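CDGSH iron-sulfur domain-containing protein NEET (Arabidopsis thaliana, PDB 3S2R) carries one [2Fe-2S] cluster per subunit of a homodimer, acts as an iron-sulfur transfer protein and plays a role in plant development, senescence and iron metabolism. Local coordinates at residues R50-S54 and G55-L59; V65-N68 and K69-D73. The protein carries 1 engineered substitution. All blocks are in the same frame, centred on the assembly; numbering follows the deposited sequence. Where two conformers were deposited one is given.

Interaction 1: R50-S54 and G55-L59; sequences RCWRS and GTFPL. With FES (Fe2/s2 (inorganic) cluster), chain D.
S54 turns its side chain into the loop G55-L59 and bonds to T56 near its start and L59 at its end. From the backbone outward, its CB lies 3.6 Å from sulfide S1 of the [2Fe-2S] cluster and touches the carbonyl oxygen of L59. The hydroxyl, placed opposite the backbone N (chi1 179°), leaves the cluster behind and turns into the loop. There OG gives a 2.7 Å hydrogen bond to L59 O, approaching 26° off the carbonyl plane, and accepts one from T56 N at 2.9 Å. The OG1 hydroxyl of T56 lies 3.1 Å from the same S54 OG. The bond from T56 N to S54 OG makes an ST turn, which overlaps the type I beta turn from S54 to F57, whose closing bond from F57 N to S54 O is weak. L59 N is bonded in turn to T56 O.

At the far end of the beta turn, F57 brings its ring obliquely to the six-membered ring of W52. The atom CZ of F57 sits above one face of the indole, 3.5 Å from W52 CZ3, and the two ring planes meet at 32°, with centroids 4.6 Å apart. C51, on the cluster side, binds FE1 through SG at 2.3 Å; C49 supplies the other protein sulfur of that iron. These residues form part of the cluster-binding loop of the CDGSH fold. The loop runs between strand 45-48 and helix 63-71: W52 and F57 rest on strand 32-37, L59 packs on strand 45-48, and W52 NE1 crosses the dimer interface to R50 O of the second subunit.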
loop_
_atom_site.group_PDB
_atom_site.type_symbol
_atom_site.label_atom_id
_atom_site.label_comp_id
_atom_site.label_asym_id
_atom_site.label_seq_id
_atom_site.Cartn_x
_atom_site.Cartn_y
_atom_site.Cartn_z
ATOM N N ARG B 50 -2.803 -2.130 1.154
ATOM C CA ARG B 50 -1.490 -2.086 0.490
ATOM C C ARG B 50 -1.581 -2.452 -0.985
ATOM O O ARG B 50 -0.557 -2.696 -1.617
ATOM C CB ARG B 50 -0.508 -2.981 1.222
ATOM C CG ARG B 50 -0.327 -2.554 2.710
ATOM C CD ARG B 50 0.822 -3.255 3.386
ATOM N NE ARG B 50 0.566 -4.698 3.529
ATOM C CZ ARG B 50 1.360 -5.524 4.192
ATOM N NH1 ARG B 50 2.410 -5.070 4.870
ATOM N NH2 ARG B 50 1.089 -6.828 4.215
ATOM N N CYS B 51 -2.802 -2.455 -1.536
ATOM C CA CYS B 51 -2.984 -2.878 -2.917
ATOM C C CYS B 51 -3.437 -1.786 -3.840
ATOM O O CYS B 51 -3.451 -2.004 -5.053
ATOM C CB CYS B 51 -3.942 -4.078 -3.014
ATOM S SG CYS B 51 -5.686 -3.705 -2.837
ATOM N N TRP B 52 -3.794 -0.615 -3.325
ATOM C CA TRP B 52 -4.194 0.498 -4.182
ATOM C C TRP B 52 -5.429 0.174 -5.003
ATOM O O TRP B 52 -5.599 0.721 -6.100
ATOM C CB TRP B 52 -3.035 0.984 -5.063
ATOM C CG TRP B 52 -1.892 1.397 -4.173
ATOM C CD1 TRP B 52 -0.939 0.576 -3.688
ATOM C CD2 TRP B 52 -1.639 2.709 -3.631
ATOM N NE1 TRP B 52 -0.073 1.293 -2.864
ATOM C CE2 TRP B 52 -0.496 2.588 -2.797
ATOM C CE3 TRP B 52 -2.242 3.971 -3.765
ATOM C CZ2 TRP B 52 0.048 3.685 -2.130
ATOM C CZ3 TRP B 52 -1.688 5.059 -3.087
ATOM C CH2 TRP B 52 -0.564 4.900 -2.265
ATOM N N ARG B 53 -6.294 -0.691 -4.488
ATOM C CA ARG B 53 -7.564 -1.026 -5.188
ATOM C C ARG B 53 -8.780 -0.807 -4.309
ATOM O O ARG B 53 -9.905 -0.870 -4.785
ATOM C CB ARG B 53 -7.569 -2.468 -5.728
ATOM C CG ARG B 53 -6.440 -2.846 -6.690
ATOM C CD ARG B 53 -6.450 -2.027 -7.990
ATOM N NE ARG B 53 -5.386 -2.435 -8.902
ATOM C CZ ARG B 53 -4.187 -1.866 -8.924
ATOM N NH1 ARG B 53 -3.915 -0.871 -8.065
ATOM N NH2 ARG B 53 -3.259 -2.296 -9.779
ATOM N N SER B 54 -8.594 -0.572 -3.026
ATOM C CA SER B 54 -9.712 -0.449 -2.123
ATOM C C SER B 54 -10.618 0.737 -2.432
ATOM O O SER B 54 -10.152 1.852 -2.643
ATOM C CB SER B 54 -9.230 -0.300 -0.712
ATOM O OG SER B 54 -10.405 -0.155 0.091
ATOM N N GLY B 55 -11.927 0.486 -2.440
ATOM C CA GLY B 55 -12.904 1.557 -2.560
ATOM C C GLY B 55 -12.954 2.422 -1.314
ATOM O O GLY B 55 -13.568 3.479 -1.344
ATOM N N THR B 56 -12.317 1.975 -0.230
ATOM C CA THR B 56 -12.278 2.759 1.028
ATOM C C THR B 56 -10.833 3.152 1.387
ATOM O O THR B 56 -10.529 3.448 2.545
ATOM C CB THR B 56 -12.920 2.012 2.216
ATOM O OG1 THR B 56 -12.268 0.755 2.365
ATOM C CG2 THR B 56 -14.402 1.791 1.937
ATOM N N PHE B 57 -9.970 3.155 0.373
ATOM C CA PHE B 57 -8.562 3.472 0.567
ATOM C C PHE B 57 -8.457 4.759 1.418
ATOM O O PHE B 57 -9.149 5.734 1.137
ATOM C CB PHE B 57 -7.879 3.665 -0.790
ATOM C CG PHE B 57 -6.390 3.729 -0.688
ATOM C CD1 PHE B 57 -5.731 4.952 -0.500
ATOM C CD2 PHE B 57 -5.640 2.564 -0.812
ATOM C CE1 PHE B 57 -4.359 5.008 -0.377
ATOM C CE2 PHE B 57 -4.257 2.601 -0.658
ATOM C CZ PHE B 57 -3.604 3.811 -0.466
ATOM N N PRO B 58 -7.590 4.791 2.454
ATOM C CA PRO B 58 -6.501 3.876 2.786
ATOM C C PRO B 58 -6.866 2.596 3.540
ATOM O O PRO B 58 -5.975 1.840 3.879
ATOM C CB PRO B 58 -5.558 4.765 3.615
ATOM C CG PRO B 58 -6.464 5.690 4.320
ATOM C CD PRO B 58 -7.507 6.023 3.266
ATOM N N LEU B 59 -8.144 2.350 3.801
ATOM C CA LEU B 59 -8.580 1.116 4.467
ATOM C C LEU B 59 -8.702 -0.003 3.468
ATOM O O LEU B 59 -8.905 0.255 2.257
ATOM C CB LEU B 59 -9.925 1.336 5.137
ATOM C CG LEU B 59 -9.949 2.416 6.208
ATOM C CD1 LEU B 59 -11.395 2.665 6.624
ATOM C CD2 LEU B 59 -9.061 2.075 7.420
HETATM FE FE1 FES D . -6.118 -3.324 -0.620
HETATM FE FE2 FES D . -7.180 -5.220 1.027
HETATM S S1 FES D . -8.239 -3.786 -0.331
HETATM S S2 FES D . -5.005 -4.620 0.812
#

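Interaction 2: V65-N68 and K69-D73; sequences VKHN and KANGD
H67 and D73 meet with the imidazole edge turned to the carboxylate. NE2 of H67 donates to D73 OD2 over 3.0 Å in a nearly straight bond (172°), with the oxygen in the ring plane and using its anti lone pair, while ring and carboxylate planes stand 58° apart. The imidazole is brought there by a chi1 of 165°, which places CG opposite the backbone N.

N71 crosses H67 at about a right angle. Its CB makes an off-centre CH-pi contact with the imidazole, 4.3 Å from the centroid, and its amide ND2 donates to the carbonyl oxygen of H67 at 3.3 Å, in the carbonyl plane and on a lone pair. Were the imidazole of H67 cut back to an alanine, D73 OD2 would probably lose its donor from the helix, and a gap is likely to open beside N71. N68 offers its own carbonyl oxygen to D73 N at 3.1 Å, drawing the chain back after G72, where phi turns positive, and its ND2 is held by V75 O.

D73 OD2 also accepts from the backbone N atoms of I21 and N22 of the second subunit, and OD1 forms a salt bridge with K27 of that subunit. The carboxylate thus joins the end of helix 63-71 to the dimer partner, and this concentration of donors is likely to stabilise its negative charge.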
loop_
_atom_site.group_PDB
_atom_site.type_symbol
_atom_site.label_atom_id
_atom_site.label_comp_id
_atom_site.label_asym_id
_atom_site.label_seq_id
_atom_site.Cartn_x
_atom_site.Cartn_y
_atom_site.Cartn_z
ATOM N N VAL B 65 -8.277 -9.292 -2.565
ATOM C CA VAL B 65 -8.721 -10.643 -2.926
ATOM C C VAL B 65 -9.037 -10.735 -4.413
ATOM O O VAL B 65 -8.646 -11.700 -5.078
ATOM C CB VAL B 65 -9.940 -11.107 -2.044
ATOM C CG1 VAL B 65 -10.469 -12.490 -2.469
ATOM C CG2 VAL B 65 -9.571 -11.057 -0.531
ATOM N N LYS B 66 -9.727 -9.722 -4.923
ATOM C CA LYS B 66 -10.112 -9.672 -6.320
ATOM C C LYS B 66 -8.882 -9.445 -7.207
ATOM O O LYS B 66 -8.743 -10.045 -8.276
ATOM C CB LYS B 66 -11.149 -8.561 -6.515
ATOM C CG LYS B 66 -12.307 -8.622 -5.521
ATOM C CD LYS B 66 -13.320 -7.538 -5.784
ATOM C CE LYS B 66 -14.590 -7.792 -4.991
ATOM N NZ LYS B 66 -15.606 -6.753 -5.256
ATOM N N HIS B 67 -7.979 -8.585 -6.741
ATOM C CA HIS B 67 -6.725 -8.305 -7.458
ATOM C C HIS B 67 -5.803 -9.520 -7.564
ATOM O O HIS B 67 -5.252 -9.799 -8.639
ATOM C CB HIS B 67 -5.955 -7.156 -6.784
ATOM C CG HIS B 67 -4.532 -7.070 -7.237
ATOM N ND1 HIS B 67 -4.157 -6.493 -8.433
ATOM C CD2 HIS B 67 -3.406 -7.598 -6.706
ATOM C CE1 HIS B 67 -2.859 -6.644 -8.601
ATOM N NE2 HIS B 67 -2.378 -7.308 -7.564
ATOM N N ASN B 68 -5.634 -10.219 -6.443
ATOM C CA ASN B 68 -4.769 -11.381 -6.388
ATOM C C ASN B 68 -5.170 -12.490 -7.358
ATOM O O ASN B 68 -4.320 -13.064 -8.059
ATOM C CB ASN B 68 -4.729 -11.930 -4.968
ATOM C CG ASN B 68 -3.880 -11.097 -4.073
ATOM O OD1 ASN B 68 -3.086 -10.264 -4.538
ATOM N ND2 ASN B 68 -4.020 -11.311 -2.780
ATOM N N LYS B 69 -6.468 -12.772 -7.415
ATOM C CA LYS B 69 -6.933 -13.874 -8.241
ATOM C C LYS B 69 -6.825 -13.535 -9.718
ATOM O O LYS B 69 -6.463 -14.388 -10.548
ATOM C CB LYS B 69 -8.362 -14.258 -7.873
ATOM C CG LYS B 69 -8.734 -15.666 -8.389
ATOM C CD LYS B 69 -10.217 -15.912 -8.295
ATOM C CE LYS B 69 -10.539 -17.311 -8.727
ATOM N NZ LYS B 69 -12.007 -17.432 -8.907
ATOM N N ALA B 70 -7.105 -12.276 -10.053
ATOM C CA ALA B 70 -7.038 -11.839 -11.454
ATOM C C ALA B 70 -5.606 -11.756 -11.985
ATOM O O ALA B 70 -5.380 -11.970 -13.167
ATOM C CB ALA B 70 -7.726 -10.479 -11.615
ATOM N N ASN B 71 -4.652 -11.435 -11.100
ATOM C CA ASN B 71 -3.284 -11.088 -11.504
ATOM C C ASN B 71 -2.202 -12.057 -11.081
ATOM O O ASN B 71 -1.020 -11.771 -11.250
ATOM C CB ASN B 71 -2.940 -9.663 -11.037
ATOM C CG ASN B 71 -3.639 -8.610 -11.872
ATOM O OD1 ASN B 71 -3.272 -8.382 -13.032
ATOM N ND2 ASN B 71 -4.681 -7.992 -11.312
ATOM N N GLY B 72 -2.599 -13.169 -10.476
ATOM C CA GLY B 72 -1.635 -14.100 -9.900
ATOM C C GLY B 72 -0.691 -13.426 -8.906
ATOM O O GLY B 72 0.525 -13.685 -8.922
ATOM N N ASP B 73 -1.233 -12.594 -7.998
ATOM C CA ASP B 73 -0.463 -11.844 -6.994
ATOM C C ASP B 73 -0.835 -12.343 -5.609
ATOM O O ASP B 73 -1.717 -13.178 -5.458
ATOM C CB ASP B 73 -0.738 -10.359 -7.141
ATOM C CG ASP B 73 0.465 -9.499 -6.797
ATOM O OD1 ASP B 73 1.481 -10.014 -6.290
ATOM O OD2 ASP B 73 0.382 -8.297 -7.073
#

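Interaction 1 comes first along the chain, in the loop between strand 45-48 and helix 63-71; interaction 2 follows on that helix and the turn leaving it. Their centres are about 14 Å apart, and they touch where R53 NE lies 4.3 Å from H67 ND1 in a packing contact. Interaction 1 sits near the centre of the chain, whereas interaction 2 lies about 13 Å out. The cluster links them spatially: R50-S54 includes the ligand C51, and V65 directly follows C64, a cluster ligand position that is engineered here. Both contacts reach the second subunit, so the surroundings of the cluster are continuous with the dimer interface.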